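Local coordinates for glycerol-3-phosphate dehydrogenase [NAD(+)] (Dunaliella salina, PDB 6IUY), which probably interconverts dihydroxyacetone phosphate and sn-glycerol 3-phosphate with NAD(H), in a chain that also carries a haloacid dehalogenase-like phosphatase domain, at residues 264-276 / 318-331. Numbering follows the deposited sequence.
Sequences SGAWACTAVRMVA and NPIYLPGIDLGENV. With NAD (nicotinamide-adenine-dinucleotide), chain C.
Cys269 and Leu322 meet at the buried centre of this contact, where the loop 318-331 runs along the first helix of the Rossmann-type nucleotide-binding domain. Leu322 spreads both methyls over the helix: CD1 lies 3.6 Å from Thr270 CG2, while CD2 turns to Cys269 CB. Beside it, Leu327 CD2 rests near Cys269 O, and further along Val331 CG2 packs on Ala276 CB at 3.6 Å. With its SG anti to the carbonyl carbon (chi1 -68°), Cys269 places the sulfur 3.4 Å from Asn318 ND2. The OD1 of that amide accepts from Ile320 N on a lone pair, an Asx turn that shapes the loop, and from Tyr321 N as a second donor above the amide plane.

The solvent side is looser and polar. Arg273 extends across Ile325 CG2, and its NE donates to Asp326 O (2.9 Å), which lies near the guanidinium plane; NH1 pairs with Glu419, and a water links NH2 to Asp326 OD2. Asn330 ND2 closes the far end with a nearly straight bond to Ala276 O (3.0 Å, 172°) and also donates to Lys292 O.

At the helix start, Ala266 N, Trp267 N and Ala268 N donate to the NAD pyrophosphate. Tyr321 sets one ring face against the adenosine ribose, C3B 3.6 Å above its plane, and its OH bonds Glu301. Replacing Tyr321 by alanine removes the ring, and the ribose would probably lose this wall and Glu301 its phenol partner. Apolar packing and two side-chain hydrogen bonds together join loop and helix, while amides at the positive helix end probably offset the diphosphate charge.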
ATOM      1  N   SER A 264      23.690  -1.722 -20.560  1.00 37.45           N
ATOM      2  CA  SER A 264      24.918  -1.686 -19.772  1.00 36.88           C
ATOM      3  C   SER A 264      25.060  -0.388 -18.968  1.00 38.90           C
ATOM      4  O   SER A 264      26.173   0.059 -18.681  1.00 34.92           O
ATOM      5  CB  SER A 264      26.140  -1.864 -20.684  1.00 35.50           C
ATOM      6  OG  SER A 264      26.167  -0.867 -21.695  1.00 36.31           O
ATOM      7  N   GLY A 265      23.940   0.197 -18.565  1.00 42.31           N
ATOM      8  CA  GLY A 265      24.007   1.428 -17.807  1.00 33.81           C
ATOM      9  C   GLY A 265      24.234   1.141 -16.343  1.00 38.80           C
ATOM     10  O   GLY A 265      24.648   0.042 -15.953  1.00 37.13           O
ATOM     11  N   ALA A 266      23.951   2.145 -15.520  1.00 35.76           N
ATOM     12  CA  ALA A 266      24.197   2.057 -14.097  1.00 38.45           C
ATOM     13  C   ALA A 266      23.487   0.855 -13.488  1.00 30.62           C
ATOM     14  O   ALA A 266      24.107   0.057 -12.810  1.00 30.01           O
ATOM     15  CB  ALA A 266      23.752   3.368 -13.404  1.00 35.18           C
ATOM     16  N   TRP A 267      22.192   0.738 -13.738  1.00 36.46           N
ATOM     17  CA  TRP A 267      21.365  -0.326 -13.158  1.00 39.36           C
ATOM     18  C   TRP A 267      21.582  -1.641 -13.909  1.00 35.05           C
ATOM     19  O   TRP A 267      21.622  -2.726 -13.315  1.00 35.25           O
ATOM     20  CB  TRP A 267      19.881   0.102 -13.189  1.00 33.48           C
ATOM     21  CG  TRP A 267      18.874  -0.899 -12.613  1.00 37.19           C
ATOM     22  CD1 TRP A 267      17.694  -1.296 -13.196  1.00 36.46           C
ATOM     23  CD2 TRP A 267      18.952  -1.597 -11.364  1.00 33.83           C
ATOM     24  NE1 TRP A 267      17.037  -2.189 -12.375  1.00 36.80           N
ATOM     25  CE2 TRP A 267      17.787  -2.389 -11.249  1.00 36.53           C
ATOM     26  CE3 TRP A 267      19.886  -1.626 -10.326  1.00 36.07           C
ATOM     27  CZ2 TRP A 267      17.548  -3.220 -10.148  1.00 31.58           C
ATOM     28  CZ3 TRP A 267      19.640  -2.436  -9.232  1.00 35.72           C
ATOM     29  CH2 TRP A 267      18.479  -3.223  -9.152  1.00 37.12           C
ATOM     30  N   ALA A 268      21.736  -1.547 -15.221  1.00 33.08           N
ATOM     31  CA  ALA A 268      22.067  -2.745 -15.993  1.00 34.98           C
ATOM     32  C   ALA A 268      23.312  -3.399 -15.417  1.00 37.02           C
ATOM     33  O   ALA A 268      23.290  -4.598 -15.118  1.00 35.58           O
ATOM     34  CB  ALA A 268      22.248  -2.415 -17.451  1.00 36.23           C
ATOM     35  N   CYS A 269      24.377  -2.624 -15.191  1.00 33.55           N
ATOM     36  CA  CYS A 269      25.617  -3.199 -14.654  1.00 32.46           C
ATOM     37  C   CYS A 269      25.500  -3.697 -13.214  1.00 35.74           C
ATOM     38  O   CYS A 269      26.152  -4.692 -12.853  1.00 33.82           O
ATOM     39  CB  CYS A 269      26.778  -2.199 -14.726  1.00 36.24           C
ATOM     40  SG  CYS A 269      27.330  -1.801 -16.420  1.00 41.89           S
ATOM     41  N   THR A 270      24.726  -3.033 -12.352  1.00 35.55           N
ATOM     42  CA  THR A 270      24.745  -3.545 -10.987  1.00 36.42           C
ATOM     43  C   THR A 270      23.830  -4.760 -11.008  1.00 35.79           C
ATOM     44  O   THR A 270      24.080  -5.724 -10.310  1.00 35.71           O
ATOM     45  CB  THR A 270      24.357  -2.500  -9.873  1.00 41.58           C
ATOM     46  OG1 THR A 270      23.138  -2.873  -9.210  1.00 41.40           O
ATOM     47  CG2 THR A 270      24.302  -1.072 -10.388  1.00 28.16           C
ATOM     48  N   ALA A 271      22.831  -4.756 -11.885  1.00 32.54           N
ATOM     49  CA  ALA A 271      22.029  -5.942 -12.083  1.00 36.06           C
ATOM     50  C   ALA A 271      22.885  -7.136 -12.586  1.00 44.48           C
ATOM     51  O   ALA A 271      22.862  -8.236 -11.997  1.00 36.70           O
ATOM     52  CB  ALA A 271      20.881  -5.635 -13.055  1.00 35.44           C
ATOM     53  N   VAL A 272      23.646  -6.939 -13.665  1.00 41.03           N
ATOM     54  CA  VAL A 272      24.456  -8.043 -14.211  1.00 37.38           C
ATOM     55  C   VAL A 272      25.447  -8.535 -13.178  1.00 37.19           C
ATOM     56  O   VAL A 272      25.838  -9.699 -13.187  1.00 41.28           O
ATOM     57  CB  VAL A 272      25.215  -7.641 -15.500  1.00 37.15           C
ATOM     58  CG1 VAL A 272      26.561  -7.058 -15.157  1.00 37.72           C
ATOM     59  CG2 VAL A 272      25.409  -8.853 -16.389  1.00 41.19           C
ATOM     60  N   ARG A 273      25.851  -7.654 -12.265  1.00 38.99           N
ATOM     61  CA  ARG A 273      26.798  -8.029 -11.217  1.00 32.65           C
ATOM     62  C   ARG A 273      26.182  -9.026 -10.236  1.00 41.73           C
ATOM     63  O   ARG A 273      26.861  -9.958  -9.757  1.00 36.78           O
ATOM     64  CB  ARG A 273      27.269  -6.789 -10.463  1.00 40.39           C
ATOM     65  CG  ARG A 273      28.103  -7.103  -9.235  1.00 39.88           C
ATOM     66  CD  ARG A 273      28.612  -5.867  -8.512  1.00 34.79           C
ATOM     67  NE  ARG A 273      29.748  -6.226  -7.651  1.00 38.34           N
ATOM     68  CZ  ARG A 273      29.653  -6.531  -6.356  1.00 40.27           C
ATOM     69  NH1 ARG A 273      28.475  -6.509  -5.747  1.00 38.73           N
ATOM     70  NH2 ARG A 273      30.737  -6.854  -5.662  1.00 39.01           N
ATOM     71  N   MET A 274      24.903  -8.813  -9.916  1.00 38.21           N
ATOM     72  CA  MET A 274      24.172  -9.700  -9.014  1.00 43.42           C
ATOM     73  C   MET A 274      23.847 -11.012  -9.714  1.00 38.78           C
ATOM     74  O   MET A 274      24.011 -12.083  -9.157  1.00 42.07           O
ATOM     75  CB  MET A 274      22.879  -9.049  -8.527  1.00 38.57           C
ATOM     76  CG  MET A 274      23.064  -7.713  -7.789  1.00 40.74           C
ATOM     77  SD  MET A 274      21.513  -7.279  -6.942  1.00 38.88           S
ATOM     78  CE  MET A 274      20.519  -6.578  -8.245  1.00 32.77           C
ATOM     79  N   VAL A 275      23.358 -10.893 -10.938  1.00 32.86           N
ATOM     80  CA  VAL A 275      23.069 -12.025 -11.809  1.00 40.42           C
ATOM     81  C   VAL A 275      24.310 -12.890 -12.055  1.00 44.35           C
ATOM     82  O   VAL A 275      24.261 -14.130 -12.008  1.00 43.72           O
ATOM     83  CB  VAL A 275      22.507 -11.492 -13.111  1.00 43.14           C
ATOM     84  CG1 VAL A 275      22.775 -12.422 -14.269  1.00 41.88           C
ATOM     85  CG2 VAL A 275      21.030 -11.159 -12.914  1.00 36.61           C
ATOM     86  N   ALA A 276      25.446 -12.237 -12.260  1.00 40.74           N
ATOM     87  CA  ALA A 276      26.683 -12.975 -12.437  1.00 41.31           C
ATOM     88  C   ALA A 276      27.088 -13.730 -11.164  1.00 40.96           C
ATOM     89  O   ALA A 276      27.638 -14.825 -11.252  1.00 40.32           O
ATOM     90  CB  ALA A 276      27.805 -12.029 -12.900  1.00 39.22           C
ATOM     91  N   ASN A 318      32.574  -1.243 -15.618  1.00 35.69           N
ATOM     92  CA  ASN A 318      32.125  -0.206 -16.526  1.00 35.24           C
ATOM     93  C   ASN A 318      32.554   1.116 -15.903  1.00 40.60           C
ATOM     94  O   ASN A 318      31.950   1.568 -14.932  1.00 41.18           O
ATOM     95  CB  ASN A 318      30.620  -0.270 -16.732  1.00 37.71           C
ATOM     96  CG  ASN A 318      30.160   0.586 -17.870  1.00 38.64           C
ATOM     97  OD1 ASN A 318      30.712   1.659 -18.121  1.00 37.97           O
ATOM     98  ND2 ASN A 318      29.141   0.126 -18.573  1.00 36.85           N
ATOM     99  N   PRO A 319      33.632   1.730 -16.428  1.00 42.60           N
ATOM    100  CA  PRO A 319      34.209   2.858 -15.696  1.00 35.54           C
ATOM    101  C   PRO A 319      33.463   4.143 -15.968  1.00 32.61           C
ATOM    102  O   PRO A 319      33.742   5.160 -15.353  1.00 39.72           O
ATOM    103  CB  PRO A 319      35.637   2.913 -16.231  1.00 39.21           C
ATOM    104  CG  PRO A 319      35.487   2.458 -17.676  1.00 38.64           C
ATOM    105  CD  PRO A 319      34.312   1.499 -17.716  1.00 40.50           C
ATOM    106  N   ILE A 320      32.489   4.094 -16.860  1.00 34.64           N
ATOM    107  CA  ILE A 320      31.717   5.279 -17.209  1.00 39.09           C
ATOM    108  C   ILE A 320      30.391   5.352 -16.457  1.00 41.95           C
ATOM    109  O   ILE A 320      29.974   6.428 -16.021  1.00 42.60           O
ATOM    110  CB  ILE A 320      31.399   5.325 -18.699  1.00 38.51           C
ATOM    111  CG1 ILE A 320      32.690   5.299 -19.526  1.00 42.45           C
ATOM    112  CG2 ILE A 320      30.609   6.555 -19.023  1.00 34.57           C
ATOM    113  CD1 ILE A 320      32.412   5.210 -21.021  1.00 43.00           C
ATOM    114  N   TYR A 321      29.724   4.211 -16.336  1.00 39.05           N
ATOM    115  CA  TYR A 321      28.366   4.175 -15.825  1.00 38.99           C
ATOM    116  C   TYR A 321      28.284   3.513 -14.464  1.00 36.00           C
ATOM    117  O   TYR A 321      27.284   3.658 -13.791  1.00 36.43           O
ATOM    118  CB  TYR A 321      27.444   3.467 -16.819  1.00 35.69           C
ATOM    119  CG  TYR A 321      27.340   4.237 -18.105  1.00 37.47           C
ATOM    120  CD1 TYR A 321      26.509   5.329 -18.204  1.00 32.68           C
ATOM    121  CD2 TYR A 321      28.126   3.901 -19.206  1.00 36.79           C
ATOM    122  CE1 TYR A 321      26.429   6.068 -19.385  1.00 35.31           C
ATOM    123  CE2 TYR A 321      28.052   4.621 -20.387  1.00 39.60           C
ATOM    124  CZ  TYR A 321      27.210   5.707 -20.475  1.00 41.84           C
ATOM    125  OH  TYR A 321      27.127   6.422 -21.656  1.00 36.29           O
ATOM    126  N   LEU A 322      29.331   2.795 -14.062  1.00 35.95           N
ATOM    127  CA  LEU A 322      29.380   2.226 -12.713  1.00 35.94           C
ATOM    128  C   LEU A 322      30.809   2.120 -12.226  1.00 38.56           C
ATOM    129  O   LEU A 322      31.273   1.037 -11.911  1.00 37.32           O
ATOM    130  CB  LEU A 322      28.696   0.853 -12.667  1.00 35.39           C
ATOM    131  CG  LEU A 322      28.223   0.420 -11.267  1.00 38.45           C
ATOM    132  CD1 LEU A 322      27.039   1.236 -10.784  1.00 32.48           C
ATOM    133  CD2 LEU A 322      27.867  -1.040 -11.219  1.00 38.21           C
ATOM    134  N   PRO A 323      31.506   3.270 -12.130  1.00 39.31           N
ATOM    135  CA  PRO A 323      32.930   3.312 -11.766  1.00 36.04           C
ATOM    136  C   PRO A 323      33.235   2.764 -10.384  1.00 42.00           C
ATOM    137  O   PRO A 323      32.475   2.987  -9.446  1.00 41.76           O
ATOM    138  CB  PRO A 323      33.275   4.810 -11.825  1.00 38.44           C
ATOM    139  CG  PRO A 323      31.957   5.542 -11.841  1.00 39.12           C
ATOM    140  CD  PRO A 323      30.928   4.609 -12.377  1.00 34.74           C
ATOM    141  N   GLY A 324      34.360   2.065 -10.268  1.00 39.86           N
ATOM    142  CA  GLY A 324      34.807   1.536  -9.004  1.00 40.41           C
ATOM    143  C   GLY A 324      34.145   0.240  -8.600  1.00 41.62           C
ATOM    144  O   GLY A 324      34.478  -0.318  -7.568  1.00 45.50           O
ATOM    145  N   ILE A 325      33.190  -0.229  -9.394  1.00 39.95           N
ATOM    146  CA  ILE A 325      32.489  -1.465  -9.070  1.00 42.39           C
ATOM    147  C   ILE A 325      32.967  -2.634  -9.944  1.00 43.48           C
ATOM    148  O   ILE A 325      32.996  -2.558 -11.184  1.00 37.85           O
ATOM    149  CB  ILE A 325      30.949  -1.322  -9.231  1.00 43.84           C
ATOM    150  CG1 ILE A 325      30.413  -0.130  -8.432  1.00 41.53           C
ATOM    151  CG2 ILE A 325      30.246  -2.613  -8.776  1.00 40.31           C
ATOM    152  CD1 ILE A 325      30.611  -0.281  -6.927  1.00 44.59           C
ATOM    153  N   ASP A 326      33.347  -3.708  -9.272  1.00 43.92           N
ATOM    154  CA  ASP A 326      33.795  -4.918  -9.931  1.00 46.39           C
ATOM    155  C   ASP A 326      32.599  -5.756 -10.357  1.00 44.00           C
ATOM    156  O   ASP A 326      31.937  -6.351  -9.516  1.00 43.21           O
ATOM    157  CB  ASP A 326      34.706  -5.721  -8.992  1.00 48.12           C
ATOM    158  CG  ASP A 326      35.347  -6.933  -9.680  1.00 54.97           C
ATOM    159  OD1 ASP A 326      36.546  -6.858 -10.059  1.00 60.75           O
ATOM    160  OD2 ASP A 326      34.665  -7.964  -9.835  1.00 52.54           O
ATOM    161  N   LEU A 327      32.294  -5.773 -11.654  1.00 45.03           N
ATOM    162  CA  LEU A 327      31.363  -6.763 -12.184  1.00 45.54           C
ATOM    163  C   LEU A 327      32.225  -7.995 -12.110  1.00 50.20           C
ATOM    164  O   LEU A 327      33.443  -7.876 -12.299  1.00 62.19           O
ATOM    165  CB  LEU A 327      30.909  -6.439 -13.612  1.00 42.34           C
ATOM    166  CG  LEU A 327      30.740  -4.949 -13.899  1.00 43.33           C
ATOM    167  CD1 LEU A 327      30.241  -4.741 -15.296  1.00 41.06           C
ATOM    168  CD2 LEU A 327      29.767  -4.319 -12.911  1.00 43.15           C
ATOM    169  N   GLY A 328      31.684  -9.157 -11.792  1.00 45.34           N
ATOM    170  CA  GLY A 328      32.584 -10.294 -11.576  1.00 43.92           C
ATOM    171  C   GLY A 328      33.481 -10.704 -12.761  1.00 49.11           C
ATOM    172  O   GLY A 328      33.490 -10.091 -13.843  1.00 41.16           O
ATOM    173  N   GLU A 329      34.237 -11.773 -12.575  1.00 49.39           N
ATOM    174  CA  GLU A 329      35.086 -12.252 -13.660  1.00 51.58           C
ATOM    175  C   GLU A 329      34.343 -13.070 -14.718  1.00 50.30           C
ATOM    176  O   GLU A 329      34.937 -13.444 -15.725  1.00 50.47           O
ATOM    177  CB  GLU A 329      36.241 -13.063 -13.088  1.00 54.00           C
ATOM    178  CG  GLU A 329      37.089 -12.237 -12.124  1.00 58.87           C
ATOM    179  CD  GLU A 329      38.276 -12.991 -11.607  1.00 68.50           C
ATOM    180  OE1 GLU A 329      38.605 -14.042 -12.202  1.00 78.03           O
ATOM    181  OE2 GLU A 329      38.874 -12.538 -10.604  1.00 81.71           O
ATOM    182  N   ASN A 330      33.055 -13.340 -14.503  1.00 41.25           N
ATOM    183  CA  ASN A 330      32.290 -14.137 -15.459  1.00 37.39           C
ATOM    184  C   ASN A 330      31.310 -13.312 -16.284  1.00 42.06           C
ATOM    185  O   ASN A 330      30.293 -13.819 -16.750  1.00 44.77           O
ATOM    186  CB  ASN A 330      31.551 -15.285 -14.741  1.00 42.01           C
ATOM    187  CG  ASN A 330      30.652 -14.814 -13.588  1.00 45.12           C
ATOM    188  OD1 ASN A 330      31.060 -14.038 -12.726  1.00 42.16           O
ATOM    189  ND2 ASN A 330      29.430 -15.318 -13.562  1.00 39.98           N
ATOM    190  N   VAL A 331      31.637 -12.041 -16.490  1.00 41.08           N
ATOM    191  CA  VAL A 331      30.797 -11.144 -17.270  1.00 41.04           C
ATOM    192  C   VAL A 331      31.511 -10.836 -18.574  1.00 44.16           C
ATOM    193  O   VAL A 331      32.676 -10.461 -18.559  1.00 45.90           O
ATOM    194  CB  VAL A 331      30.488  -9.829 -16.491  1.00 42.06           C
ATOM    195  CG1 VAL A 331      29.896  -8.765 -17.407  1.00 37.28           C
ATOM    196  CG2 VAL A 331      29.560 -10.115 -15.327  1.00 33.68           C
TER
HETATM  197  PA  NAD C 701      21.586   4.717 -17.645  1.00 34.79           P
HETATM  198  O1A NAD C 701      22.807   4.540 -16.841  1.00 30.91           O
HETATM  199  O2A NAD C 701      20.607   5.740 -17.085  1.00 37.43           O
HETATM  200  O5B NAD C 701      21.956   5.209 -19.153  1.00 35.89           O
HETATM  201  C5B NAD C 701      23.249   4.925 -19.709  1.00 35.64           C
HETATM  202  C4B NAD C 701      23.102   3.958 -20.911  1.00 35.69           C
HETATM  203  O4B NAD C 701      22.488   4.562 -21.891  1.00 40.83           O
HETATM  204  C3B NAD C 701      24.489   3.627 -21.469  1.00 39.02           C
HETATM  205  O3B NAD C 701      24.910   2.388 -21.127  1.00 39.80           O
HETATM  206  C2B NAD C 701      24.318   3.725 -22.997  1.00 36.02           C
HETATM  207  O2B NAD C 701      24.951   2.525 -23.623  1.00 44.05           O
HETATM  208  C1B NAD C 701      23.040   3.763 -23.164  1.00 35.72           C
HETATM  209  N9A NAD C 701      22.744   4.442 -24.354  1.00 36.63           N
HETATM  210  C8A NAD C 701      23.041   5.716 -24.701  1.00 36.67           C
HETATM  211  N7A NAD C 701      22.554   5.919 -25.945  1.00 36.88           N
HETATM  212  C5A NAD C 701      21.974   4.769 -26.381  1.00 39.71           C
HETATM  213  C6A NAD C 701      21.350   4.421 -27.565  1.00 38.14           C
HETATM  214  N6A NAD C 701      21.159   5.255 -28.701  1.00 43.24           N
HETATM  215  N1A NAD C 701      20.842   3.191 -27.720  1.00 41.02           N
HETATM  216  C2A NAD C 701      20.958   2.285 -26.708  1.00 41.90           C
HETATM  217  N3A NAD C 701      21.579   2.616 -25.553  1.00 35.87           N
HETATM  218  C4A NAD C 701      22.084   3.860 -25.395  1.00 37.95           C
HETATM  219  O3  NAD C 701      20.863   3.287 -17.749  1.00 36.60           O
HETATM  220  PN  NAD C 701      20.343   2.371 -16.540  1.00 35.86           P
HETATM  221  O1N NAD C 701      20.782   2.934 -15.201  1.00 37.32           O
HETATM  222  O2N NAD C 701      20.855   0.955 -16.681  1.00 32.00           O
HETATM  223  O5D NAD C 701      18.766   2.431 -16.566  1.00 36.21           O
HETATM  224  C5D NAD C 701      18.024   1.812 -17.601  1.00 39.20           C
HETATM  225  C4D NAD C 701      16.635   1.487 -17.033  1.00 37.00           C
HETATM  226  O4D NAD C 701      16.736   1.064 -15.786  1.00 34.47           O
HETATM  227  C3D NAD C 701      15.821   2.764 -16.981  1.00 34.45           C
HETATM  228  O3D NAD C 701      14.602   2.522 -17.493  1.00 34.45           O
HETATM  229  C2D NAD C 701      15.718   3.116 -15.470  1.00 38.45           C
HETATM  230  O2D NAD C 701      14.473   3.906 -15.282  1.00 36.92           O
HETATM  231  C1D NAD C 701      15.719   1.951 -14.886  1.00 37.75           C
HETATM  232  N1N NAD C 701      16.206   1.938 -13.520  1.00 38.38           N
HETATM  233  C2N NAD C 701      17.326   2.640 -13.127  1.00 36.14           C
HETATM  234  C3N NAD C 701      17.756   2.592 -11.802  1.00 41.35           C
HETATM  235  C7N NAD C 701      18.999   3.414 -11.396  1.00 41.30           C
HETATM  236  O7N NAD C 701      19.239   3.625 -10.224  1.00 41.86           O
HETATM  237  N7N NAD C 701      19.869   3.905 -12.435  1.00 40.80           N
HETATM  238  C4N NAD C 701      17.079   1.843 -10.863  1.00 43.10           C
HETATM  239  C5N NAD C 701      15.972   1.112 -11.257  1.00 38.17           C
HETATM  240  C6N NAD C 701      15.555   1.162 -12.587  1.00 39.32           C
HETATM  241  O   HOH W   1      27.514   1.241 -21.406  1.00 36.43           O
HETATM  242  O   HOH W   2      29.439 -10.681  -9.993  1.00 43.13           O
HETATM  243  O   HOH W   3      33.113  -8.449  -7.108  1.00 63.54           O